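Local coordinates for uncharacterized protein (Klebsiella pneumoniae, PDB 2A2L), which is of unknown function but belongs to the HbpS-like family of haem-degrading proteins, and so may bind or degrade haem, at residues 40-45 and 113-118; 23-28 and 48-53; 31-36 and 127-132. All coordinates share one frame; numbering follows the deposited sequence.

Contact 1 of 3, residues 40-45 and 113-118; sequences VDRGGN and NEQVIG
V40 meets the other strand through its backbone, its O resting 3.3 Å from CA of G118, where no side chain intervenes; its own isopropyl group packs on helix 59-72. At D41 the chain begins a tight reversal, and the carboxylate organises it. D41 OD1 accepts from G43 N at 3.1 Å and from N45 N at 3.1 Å, the two N-H groups arriving from opposite faces of the carboxylate, while OD2 forms a salt bridge to R51 of the third subunit. R42 provides most of what segment 40-45 brings to the contact. Its CB lies 3.4 Å from I117 O, whereas its backbone N turns to the hydroxyl of T11. With CG anti to the backbone N (chi1 177°) and bends further out, the chain brings NH1 to 3.4 Å from V116 O, at an angle too poor for a hydrogen bond. The guanidinium also nears the Q115 amide, but Q115 OE1 is taken by Q10 N. G44 has positive phi and donates its N-H to D41 O. An Asx turn thus overlies a type I turn with a G1 bulge, the link of a beta hairpin, set where strand 36-41 runs antiparallel beside strand 116-123, V40 backbone-bonded to A119, in the four-stranded sheet.

Contact 2 of 3, residues 23-28 and 48-53; sequences AVEKKA and LIQRMD
Segment 23-28 of helix 14-30 lies over the end of strand 46-51 with E25 and M52 as the closest backbone points, their CA atoms 7.9 Å apart, a spacing that side chains must bridge. M52 does most of this. Its CG stands anti to its carbonyl carbon (chi1 -74°), and a bend at the last torsion delivers the methyl group to the helix surface. There CE lies 3.6 Å from E25 CA and 3.7 Å from E25 CG, so the thioether end rests on the root and aliphatic part of the glutamate. A28 CB touches the same methyl, M52 CE, at 3.9 Å, and V24 CG1 stands farther off, at 4.5 Å from M52 CE. A34 and V35 also pack on the methionine side chain, closing the junction between helix 14-30 and the sheet. Beyond the methyl the contact becomes polar. E25 runs out extended and crosses Q50 at about a right angle, carboxylate and amide planes 65° apart. E25 OE1 and Q50 NE2 are 3.7 Å apart, and a water joins them: it accepts from Q50 NE2 at 3.0 Å and donates to E25 OE1. Q18 of the third subunit, through its NE2, donates to both E25 OE1 and Q50 OE1. The chemistry is therefore divided along one glutamate: its methylene carbon belongs to the apolar seam round M52, while its carboxylate, together with the Q50 amide, forms a hydrated polar patch to which a neighbouring subunit contributes Q18.

Contact 3 of 3, residues 31-36 and 127-132; sequences INVAVV and VEQDQL
I31 lays its CD1 along the side chain of Q129, 4.2 Å from Q129 CG, the two side chains lying alongside and running opposite ways. This happens just where helix 14-30 stops in a Schellman motif: N32, with positive phi, is its C-prime residue, and V33 N reaches back to A28 O. The terminus of one helix is thereby set against the first turns of helix 127-143. CD1 of I31 is shared, also meeting L132 CD2 at 4.2 Å, a turn farther along that helix. Past the reversal, V33 and V35 both point their side chains toward the helix. V33 CG2, anti to its backbone N, comes within 3.9 Å of Q129 OE1, a carbon-to-oxygen contact. Extended beyond CG, Q129 can offer methylene to I31 and its amide end to V33. The two valines also pack on helix 14-30, V33 on A28 and V35 on V24, and so lie between that helix and helix 127-143, just ahead of strand 36-41. The buried D130 is held by partners of its own, OD2 in a salt bridge to K66 and OD1 accepting from G125 N; V35 CG1 lies 4.5 Å from D130 OD1.

Overall arrangement
Followed from the N terminus, helix 14-30 supplies the first half of contact 2, and its closing turn runs at once into the first half of contact 3. The chain then enters strand 36-41, turns through 40-45, and returns along strand 46-51, whose end closes contact 2, the shortest loop. Much later, 113-118 closes contact 1 against the hairpin turn, and 127-132 finally closes contact 3. Contact 2 thus crosses both others, while contact 1 falls within the span of contact 3. Contacts 2 and 3 adjoin, with centres about 9 Å apart, and bring helix 14-30 to the end of strand 46-51 and helix 127-143 to the loop leading into strand 36-41; contact 1 ties two neighbouring strands together on the opposite side of the chain's centre from contact 3.

Contact 1 of 3, residues 40-45 and 113-118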
loop_
_atom_site.group_PDB
_atom_site.type_symbol
_atom_site.label_atom_id
_atom_site.label_comp_id
_atom_site.label_asym_id
_atom_site.label_seq_id
_atom_site.Cartn_x
_atom_site.Cartn_y
_atom_site.Cartn_z
ATOM N N VAL A 40 -19.103 -7.408 11.546
ATOM C CA VAL A 40 -19.364 -6.606 10.355
ATOM C C VAL A 40 -20.837 -6.719 9.993
ATOM O O VAL A 40 -21.472 -7.754 10.244
ATOM C CB VAL A 40 -18.464 -7.034 9.167
ATOM C CG1 VAL A 40 -16.983 -6.695 9.476
ATOM C CG2 VAL A 40 -18.623 -8.540 8.855
ATOM N N ASP A 41 -21.391 -5.655 9.420
ATOM C CA ASP A 41 -22.742 -5.751 8.863
ATOM C C ASP A 41 -22.798 -6.530 7.530
ATOM O O ASP A 41 -21.778 -7.078 7.073
ATOM C CB ASP A 41 -23.406 -4.374 8.785
ATOM C CG ASP A 41 -22.855 -3.491 7.672
ATOM O OD1 ASP A 41 -22.269 -4.012 6.698
ATOM O OD2 ASP A 41 -23.070 -2.257 7.748
ATOM N N ARG A 42 -23.986 -6.564 6.924
ATOM C CA ARG A 42 -24.302 -7.408 5.748
ATOM C C ARG A 42 -23.458 -7.139 4.477
ATOM O O ARG A 42 -23.262 -8.028 3.627
ATOM C CB ARG A 42 -25.791 -7.240 5.438
ATOM C CG ARG A 42 -26.331 -7.962 4.227
ATOM C CD ARG A 42 -26.357 -7.076 2.991
ATOM N NE ARG A 42 -26.143 -7.879 1.794
ATOM C CZ ARG A 42 -26.556 -9.132 1.670
ATOM N NH1 ARG A 42 -27.218 -9.718 2.652
ATOM N NH2 ARG A 42 -26.309 -9.806 0.555
ATOM N N GLY A 43 -22.985 -5.906 4.345
ATOM C CA GLY A 43 -22.047 -5.565 3.274
ATOM C C GLY A 43 -20.583 -5.805 3.613
ATOM O O GLY A 43 -19.710 -5.509 2.816
ATOM N N GLY A 44 -20.310 -6.342 4.788
ATOM C CA GLY A 44 -18.938 -6.544 5.206
ATOM C C GLY A 44 -18.375 -5.374 5.969
ATOM O O GLY A 44 -17.171 -5.326 6.255
ATOM N N ASN A 45 -19.240 -4.430 6.330
ATOM C CA ASN A 45 -18.790 -3.179 6.912
ATOM C C ASN A 45 -18.745 -3.168 8.426
ATOM O O ASN A 45 -19.690 -3.586 9.083
ATOM C CB ASN A 45 -19.621 -2.017 6.374
ATOM C CG ASN A 45 -19.431 -1.836 4.888
ATOM O OD1 ASN A 45 -18.296 -1.718 4.404
ATOM N ND2 ASN A 45 -20.530 -1.841 4.147
ATOM N N ASN A 113 -32.753 -16.309 8.848
ATOM C CA ASN A 113 -33.788 -16.511 7.833
ATOM C C ASN A 113 -33.131 -16.958 6.541
ATOM O O ASN A 113 -33.322 -16.344 5.479
ATOM C CB ASN A 113 -34.642 -15.247 7.599
ATOM C CG ASN A 113 -35.244 -14.681 8.886
ATOM O OD1 ASN A 113 -35.653 -15.432 9.782
ATOM N ND2 ASN A 113 -35.312 -13.345 8.974
ATOM N N GLU A 114 -32.330 -18.012 6.650
ATOM C CA GLU A 114 -31.640 -18.571 5.494
ATOM C C GLU A 114 -30.904 -17.497 4.646
ATOM O O GLU A 114 -31.104 -17.368 3.431
ATOM C CB GLU A 114 -32.639 -19.399 4.683
ATOM C CG GLU A 114 -33.043 -20.707 5.405
ATOM C CD GLU A 114 -34.456 -21.160 5.052
ATOM O OE1 GLU A 114 -35.173 -20.389 4.371
ATOM O OE2 GLU A 114 -34.846 -22.284 5.458
ATOM N N GLN A 115 -30.063 -16.721 5.323
ATOM C CA GLN A 115 -29.479 -15.518 4.761
ATOM C C GLN A 115 -28.350 -15.065 5.660
ATOM O O GLN A 115 -28.440 -15.174 6.891
ATOM C CB GLN A 115 -30.531 -14.421 4.715
ATOM C CG GLN A 115 -30.276 -13.316 3.703
ATOM C CD GLN A 115 -31.126 -12.103 4.000
ATOM O OE1 GLN A 115 -30.813 -10.996 3.581
ATOM N NE2 GLN A 115 -32.206 -12.308 4.749
ATOM N N VAL A 116 -27.295 -14.540 5.046
ATOM C CA VAL A 116 -26.112 -14.090 5.777
ATOM C C VAL A 116 -26.217 -12.586 6.022
ATOM O O VAL A 116 -26.148 -11.779 5.100
ATOM C CB VAL A 116 -24.822 -14.479 5.010
ATOM C CG1 VAL A 116 -23.605 -13.668 5.456
ATOM C CG2 VAL A 116 -24.563 -15.959 5.148
ATOM N N ILE A 117 -26.408 -12.208 7.272
ATOM C CA ILE A 117 -26.761 -10.828 7.575
ATOM C C ILE A 117 -25.549 -10.001 8.026
ATOM O O ILE A 117 -25.672 -8.822 8.400
ATOM C CB ILE A 117 -27.917 -10.752 8.610
ATOM C CG1 ILE A 117 -27.499 -11.352 9.953
ATOM C CG2 ILE A 117 -29.158 -11.461 8.083
ATOM C CD1 ILE A 117 -28.423 -10.982 11.074
ATOM N N GLY A 118 -24.379 -10.629 7.973
ATOM C CA GLY A 118 -23.194 -10.112 8.628
ATOM C C GLY A 118 -22.285 -11.253 9.011
ATOM O O GLY A 118 -22.503 -12.388 8.580
#

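Contact 2 of 3, residues 23-28 and 48-53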
loop_
_atom_site.group_PDB
_atom_site.type_symbol
_atom_site.label_atom_id
_atom_site.label_comp_id
_atom_site.label_asym_id
_atom_site.label_seq_id
_atom_site.Cartn_x
_atom_site.Cartn_y
_atom_site.Cartn_z
ATOM N N ALA A 23 -21.367 -11.278 25.647
ATOM C CA ALA A 23 -21.367 -12.726 25.756
ATOM C C ALA A 23 -19.929 -13.214 25.660
ATOM O O ALA A 23 -19.406 -13.821 26.599
ATOM C CB ALA A 23 -22.210 -13.340 24.638
ATOM N N VAL A 24 -19.306 -12.912 24.525
ATOM C CA VAL A 24 -17.907 -13.217 24.240
ATOM C C VAL A 24 -16.976 -12.778 25.368
ATOM O O VAL A 24 -16.124 -13.552 25.801
ATOM C CB VAL A 24 -17.490 -12.581 22.875
ATOM C CG1 VAL A 24 -15.975 -12.532 22.687
ATOM C CG2 VAL A 24 -18.138 -13.336 21.739
ATOM N N GLU A 25 -17.172 -11.558 25.865
ATOM C CA GLU A 25 -16.334 -11.012 26.920
ATOM C C GLU A 25 -16.481 -11.784 28.227
ATOM O O GLU A 25 -15.578 -11.809 29.069
ATOM C CB GLU A 25 -16.663 -9.534 27.147
ATOM C CG GLU A 25 -15.505 -8.700 27.698
ATOM C CD GLU A 25 -15.922 -7.304 28.168
ATOM O OE1 GLU A 25 -17.055 -6.857 27.867
ATOM O OE2 GLU A 25 -15.094 -6.653 28.848
ATOM N N LYS A 26 -17.627 -12.422 28.397
ATOM C CA LYS A 26 -17.919 -13.103 29.640
ATOM C C LYS A 26 -17.442 -14.532 29.538
ATOM O O LYS A 26 -16.963 -15.104 30.515
ATOM C CB LYS A 26 -19.414 -13.073 29.888
ATOM C CG LYS A 26 -19.820 -13.070 31.333
ATOM C CD LYS A 26 -21.315 -13.386 31.437
ATOM C CE LYS A 26 -21.572 -14.604 32.313
ATOM N NZ LYS A 26 -23.000 -15.028 32.265
ATOM N N LYS A 27 -17.576 -15.106 28.352
ATOM C CA LYS A 27 -17.076 -16.451 28.106
ATOM C C LYS A 27 -15.553 -16.498 28.054
ATOM O O LYS A 27 -14.940 -17.420 28.587
ATOM C CB LYS A 27 -17.654 -17.014 26.811
ATOM C CG LYS A 27 -17.273 -18.468 26.529
ATOM C CD LYS A 27 -18.027 -19.431 27.414
ATOM C CE LYS A 27 -17.333 -20.776 27.445
ATOM N NZ LYS A 27 -17.711 -21.536 28.676
ATOM N N ALA A 28 -14.952 -15.508 27.400
ATOM C CA ALA A 28 -13.513 -15.461 27.260
ATOM C C ALA A 28 -12.904 -15.375 28.656
ATOM O O ALA A 28 -11.878 -15.991 28.933
ATOM C CB ALA A 28 -13.103 -14.289 26.426
ATOM N N LEU A 48 -18.618 -3.202 14.780
ATOM C CA LEU A 48 -17.933 -3.171 16.066
ATOM C C LEU A 48 -16.555 -3.830 15.986
ATOM O O LEU A 48 -16.400 -4.866 15.338
ATOM C CB LEU A 48 -18.769 -3.879 17.121
ATOM C CG LEU A 48 -18.371 -3.660 18.580
ATOM C CD1 LEU A 48 -19.633 -3.424 19.382
ATOM C CD2 LEU A 48 -17.636 -4.876 19.117
ATOM N N ILE A 49 -15.575 -3.219 16.657
ATOM C CA ILE A 49 -14.331 -3.896 17.068
ATOM C C ILE A 49 -14.036 -3.630 18.537
ATOM O O ILE A 49 -13.973 -2.484 18.939
ATOM C CB ILE A 49 -13.126 -3.392 16.269
ATOM C CG1 ILE A 49 -13.274 -3.740 14.799
ATOM C CG2 ILE A 49 -11.804 -3.910 16.864
ATOM C CD1 ILE A 49 -12.216 -3.064 13.904
ATOM N N GLN A 50 -13.828 -4.681 19.323
ATOM C CA GLN A 50 -13.612 -4.546 20.757
ATOM C C GLN A 50 -12.465 -5.398 21.295
ATOM O O GLN A 50 -12.506 -6.630 21.212
ATOM C CB GLN A 50 -14.886 -4.921 21.497
ATOM C CG GLN A 50 -14.750 -4.851 22.981
ATOM C CD GLN A 50 -16.055 -5.039 23.680
ATOM O OE1 GLN A 50 -16.882 -4.130 23.695
ATOM N NE2 GLN A 50 -16.260 -6.224 24.265
ATOM N N ARG A 51 -11.457 -4.730 21.853
ATOM C CA ARG A 51 -10.236 -5.392 22.297
ATOM C C ARG A 51 -10.081 -5.416 23.827
ATOM O O ARG A 51 -9.977 -4.376 24.477
ATOM C CB ARG A 51 -8.983 -4.816 21.623
ATOM C CG ARG A 51 -7.699 -5.499 22.105
ATOM C CD ARG A 51 -6.442 -5.077 21.353
ATOM N NE ARG A 51 -5.853 -3.839 21.886
ATOM C CZ ARG A 51 -5.116 -3.755 22.993
ATOM N NH1 ARG A 51 -4.856 -4.835 23.726
ATOM N NH2 ARG A 51 -4.627 -2.581 23.373
ATOM N N MET A 52 -10.091 -6.619 24.384
ATOM C CA MET A 52 -9.695 -6.808 25.763
ATOM C C MET A 52 -8.260 -6.332 26.027
ATOM O O MET A 52 -7.366 -6.451 25.171
ATOM C CB MET A 52 -9.880 -8.267 26.183
ATOM C CG MET A 52 -11.344 -8.642 26.397
ATOM S SD MET A 52 -11.645 -10.392 26.444
ATOM C CE MET A 52 -13.091 -10.526 25.496
ATOM N N ASP A 53 -8.050 -5.789 27.221
ATOM C CA ASP A 53 -6.884 -4.970 27.487
ATOM C C ASP A 53 -5.594 -5.792 27.511
ATOM O O ASP A 53 -4.511 -5.239 27.329
ATOM C CB ASP A 53 -7.076 -4.248 28.813
ATOM C CG ASP A 53 -8.293 -3.324 28.803
ATOM O OD1 ASP A 53 -8.222 -2.276 28.128
ATOM O OD2 ASP A 53 -9.305 -3.649 29.467
HETATM O O HOH W 1 -18.704 -6.278 26.011
#

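Contact 3 of 3, residues 31-36 and 127-132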
loop_
_atom_site.group_PDB
_atom_site.type_symbol
_atom_site.label_atom_id
_atom_site.label_comp_id
_atom_site.label_asym_id
_atom_site.label_seq_id
_atom_site.Cartn_x
_atom_site.Cartn_y
_atom_site.Cartn_z
ATOM N N ILE A 31 -12.856 -18.905 30.526
ATOM C CA ILE A 31 -11.818 -19.768 29.956
ATOM C C ILE A 31 -10.443 -19.086 29.911
ATOM O O ILE A 31 -9.524 -19.552 29.213
ATOM C CB ILE A 31 -12.200 -20.371 28.579
ATOM C CG1 ILE A 31 -12.680 -19.292 27.609
ATOM C CG2 ILE A 31 -13.210 -21.470 28.750
ATOM C CD1 ILE A 31 -12.300 -19.556 26.155
ATOM N N ASN A 32 -10.344 -17.980 30.663
ATOM C CA ASN A 32 -9.093 -17.326 31.042
ATOM C C ASN A 32 -8.301 -16.837 29.857
ATOM O O ASN A 32 -7.101 -17.100 29.763
ATOM C CB ASN A 32 -8.216 -18.241 31.890
ATOM C CG ASN A 32 -8.549 -18.164 33.364
ATOM O OD1 ASN A 32 -8.595 -19.190 34.045
ATOM N ND2 ASN A 32 -8.768 -16.949 33.875
ATOM N N VAL A 33 -8.978 -16.134 28.952
ATOM C CA VAL A 33 -8.340 -15.643 27.744
ATOM C C VAL A 33 -8.802 -14.212 27.403
ATOM O O VAL A 33 -9.935 -13.841 27.662
ATOM C CB VAL A 33 -8.464 -16.689 26.555
ATOM C CG1 VAL A 33 -9.855 -16.694 25.920
ATOM C CG2 VAL A 33 -7.382 -16.454 25.484
ATOM N N ALA A 34 -7.912 -13.413 26.830
ATOM C CA ALA A 34 -8.244 -12.070 26.364
ATOM C C ALA A 34 -8.265 -12.001 24.840
ATOM O O ALA A 34 -7.257 -12.260 24.179
ATOM C CB ALA A 34 -7.261 -11.081 26.905
ATOM N N VAL A 35 -9.416 -11.639 24.282
ATOM C CA VAL A 35 -9.569 -11.608 22.831
ATOM C C VAL A 35 -9.997 -10.259 22.261
ATOM O O VAL A 35 -10.588 -9.448 22.962
ATOM C CB VAL A 35 -10.500 -12.724 22.329
ATOM C CG1 VAL A 35 -9.975 -14.099 22.749
ATOM C CG2 VAL A 35 -11.912 -12.503 22.791
ATOM N N VAL A 36 -9.713 -10.038 20.973
ATOM C CA VAL A 36 -10.502 -9.099 20.154
ATOM C C VAL A 36 -11.793 -9.713 19.563
ATOM O O VAL A 36 -11.780 -10.841 19.091
ATOM C CB VAL A 36 -9.635 -8.457 19.075
ATOM C CG1 VAL A 36 -10.296 -7.189 18.481
ATOM C CG2 VAL A 36 -8.277 -8.121 19.669
ATOM N N VAL A 127 -6.848 -21.138 18.118
ATOM C CA VAL A 127 -7.820 -21.154 17.035
ATOM C C VAL A 127 -9.121 -21.824 17.465
ATOM O O VAL A 127 -10.208 -21.336 17.169
ATOM C CB VAL A 127 -7.226 -21.823 15.791
ATOM C CG1 VAL A 127 -8.271 -22.004 14.718
ATOM C CG2 VAL A 127 -6.122 -20.988 15.251
ATOM N N GLU A 128 -8.991 -22.933 18.184
ATOM C CA GLU A 128 -10.128 -23.614 18.802
ATOM C C GLU A 128 -10.934 -22.710 19.730
ATOM O O GLU A 128 -12.158 -22.757 19.706
ATOM C CB GLU A 128 -9.689 -24.858 19.581
ATOM C CG GLU A 128 -8.610 -25.694 18.914
ATOM C CD GLU A 128 -7.195 -25.369 19.421
ATOM O OE1 GLU A 128 -6.565 -24.442 18.857
ATOM O OE2 GLU A 128 -6.714 -26.048 20.367
ATOM N N GLN A 129 -10.243 -21.916 20.555
ATOM C CA GLN A 129 -10.888 -20.919 21.410
ATOM C C GLN A 129 -11.625 -19.821 20.649
ATOM O O GLN A 129 -12.809 -19.570 20.914
ATOM C CB GLN A 129 -9.879 -20.302 22.363
ATOM C CG GLN A 129 -9.536 -21.206 23.535
ATOM C CD GLN A 129 -8.345 -20.714 24.295
ATOM O OE1 GLN A 129 -7.555 -19.916 23.785
ATOM N NE2 GLN A 129 -8.209 -21.166 25.535
ATOM N N ASP A 130 -10.924 -19.177 19.712
ATOM C CA ASP A 130 -11.501 -18.158 18.836
ATOM C C ASP A 130 -12.848 -18.610 18.278
ATOM O O ASP A 130 -13.832 -17.873 18.313
ATOM C CB ASP A 130 -10.554 -17.832 17.681
ATOM C CG ASP A 130 -9.211 -17.303 18.150
ATOM O OD1 ASP A 130 -9.128 -16.830 19.311
ATOM O OD2 ASP A 130 -8.238 -17.363 17.360
ATOM N N GLN A 131 -12.874 -19.847 17.798
ATOM C CA GLN A 131 -14.018 -20.390 17.109
ATOM C C GLN A 131 -15.160 -20.723 18.094
ATOM O O GLN A 131 -16.335 -20.623 17.741
ATOM C CB GLN A 131 -13.576 -21.617 16.323
ATOM C CG GLN A 131 -14.485 -21.951 15.185
ATOM C CD GLN A 131 -14.281 -23.361 14.686
ATOM O OE1 GLN A 131 -13.140 -23.853 14.592
ATOM N NE2 GLN A 131 -15.393 -24.029 14.352
ATOM N N LEU A 132 -14.785 -21.102 19.316
ATOM C CA LEU A 132 -15.707 -21.447 20.407
ATOM C C LEU A 132 -16.400 -20.176 20.900
ATOM O O LEU A 132 -17.547 -20.210 21.347
ATOM C CB LEU A 132 -14.932 -22.107 21.568
ATOM C CG LEU A 132 -15.644 -22.393 22.915
ATOM C CD1 LEU A 132 -15.136 -23.697 23.569
ATOM C CD2 LEU A 132 -15.478 -21.270 23.934
#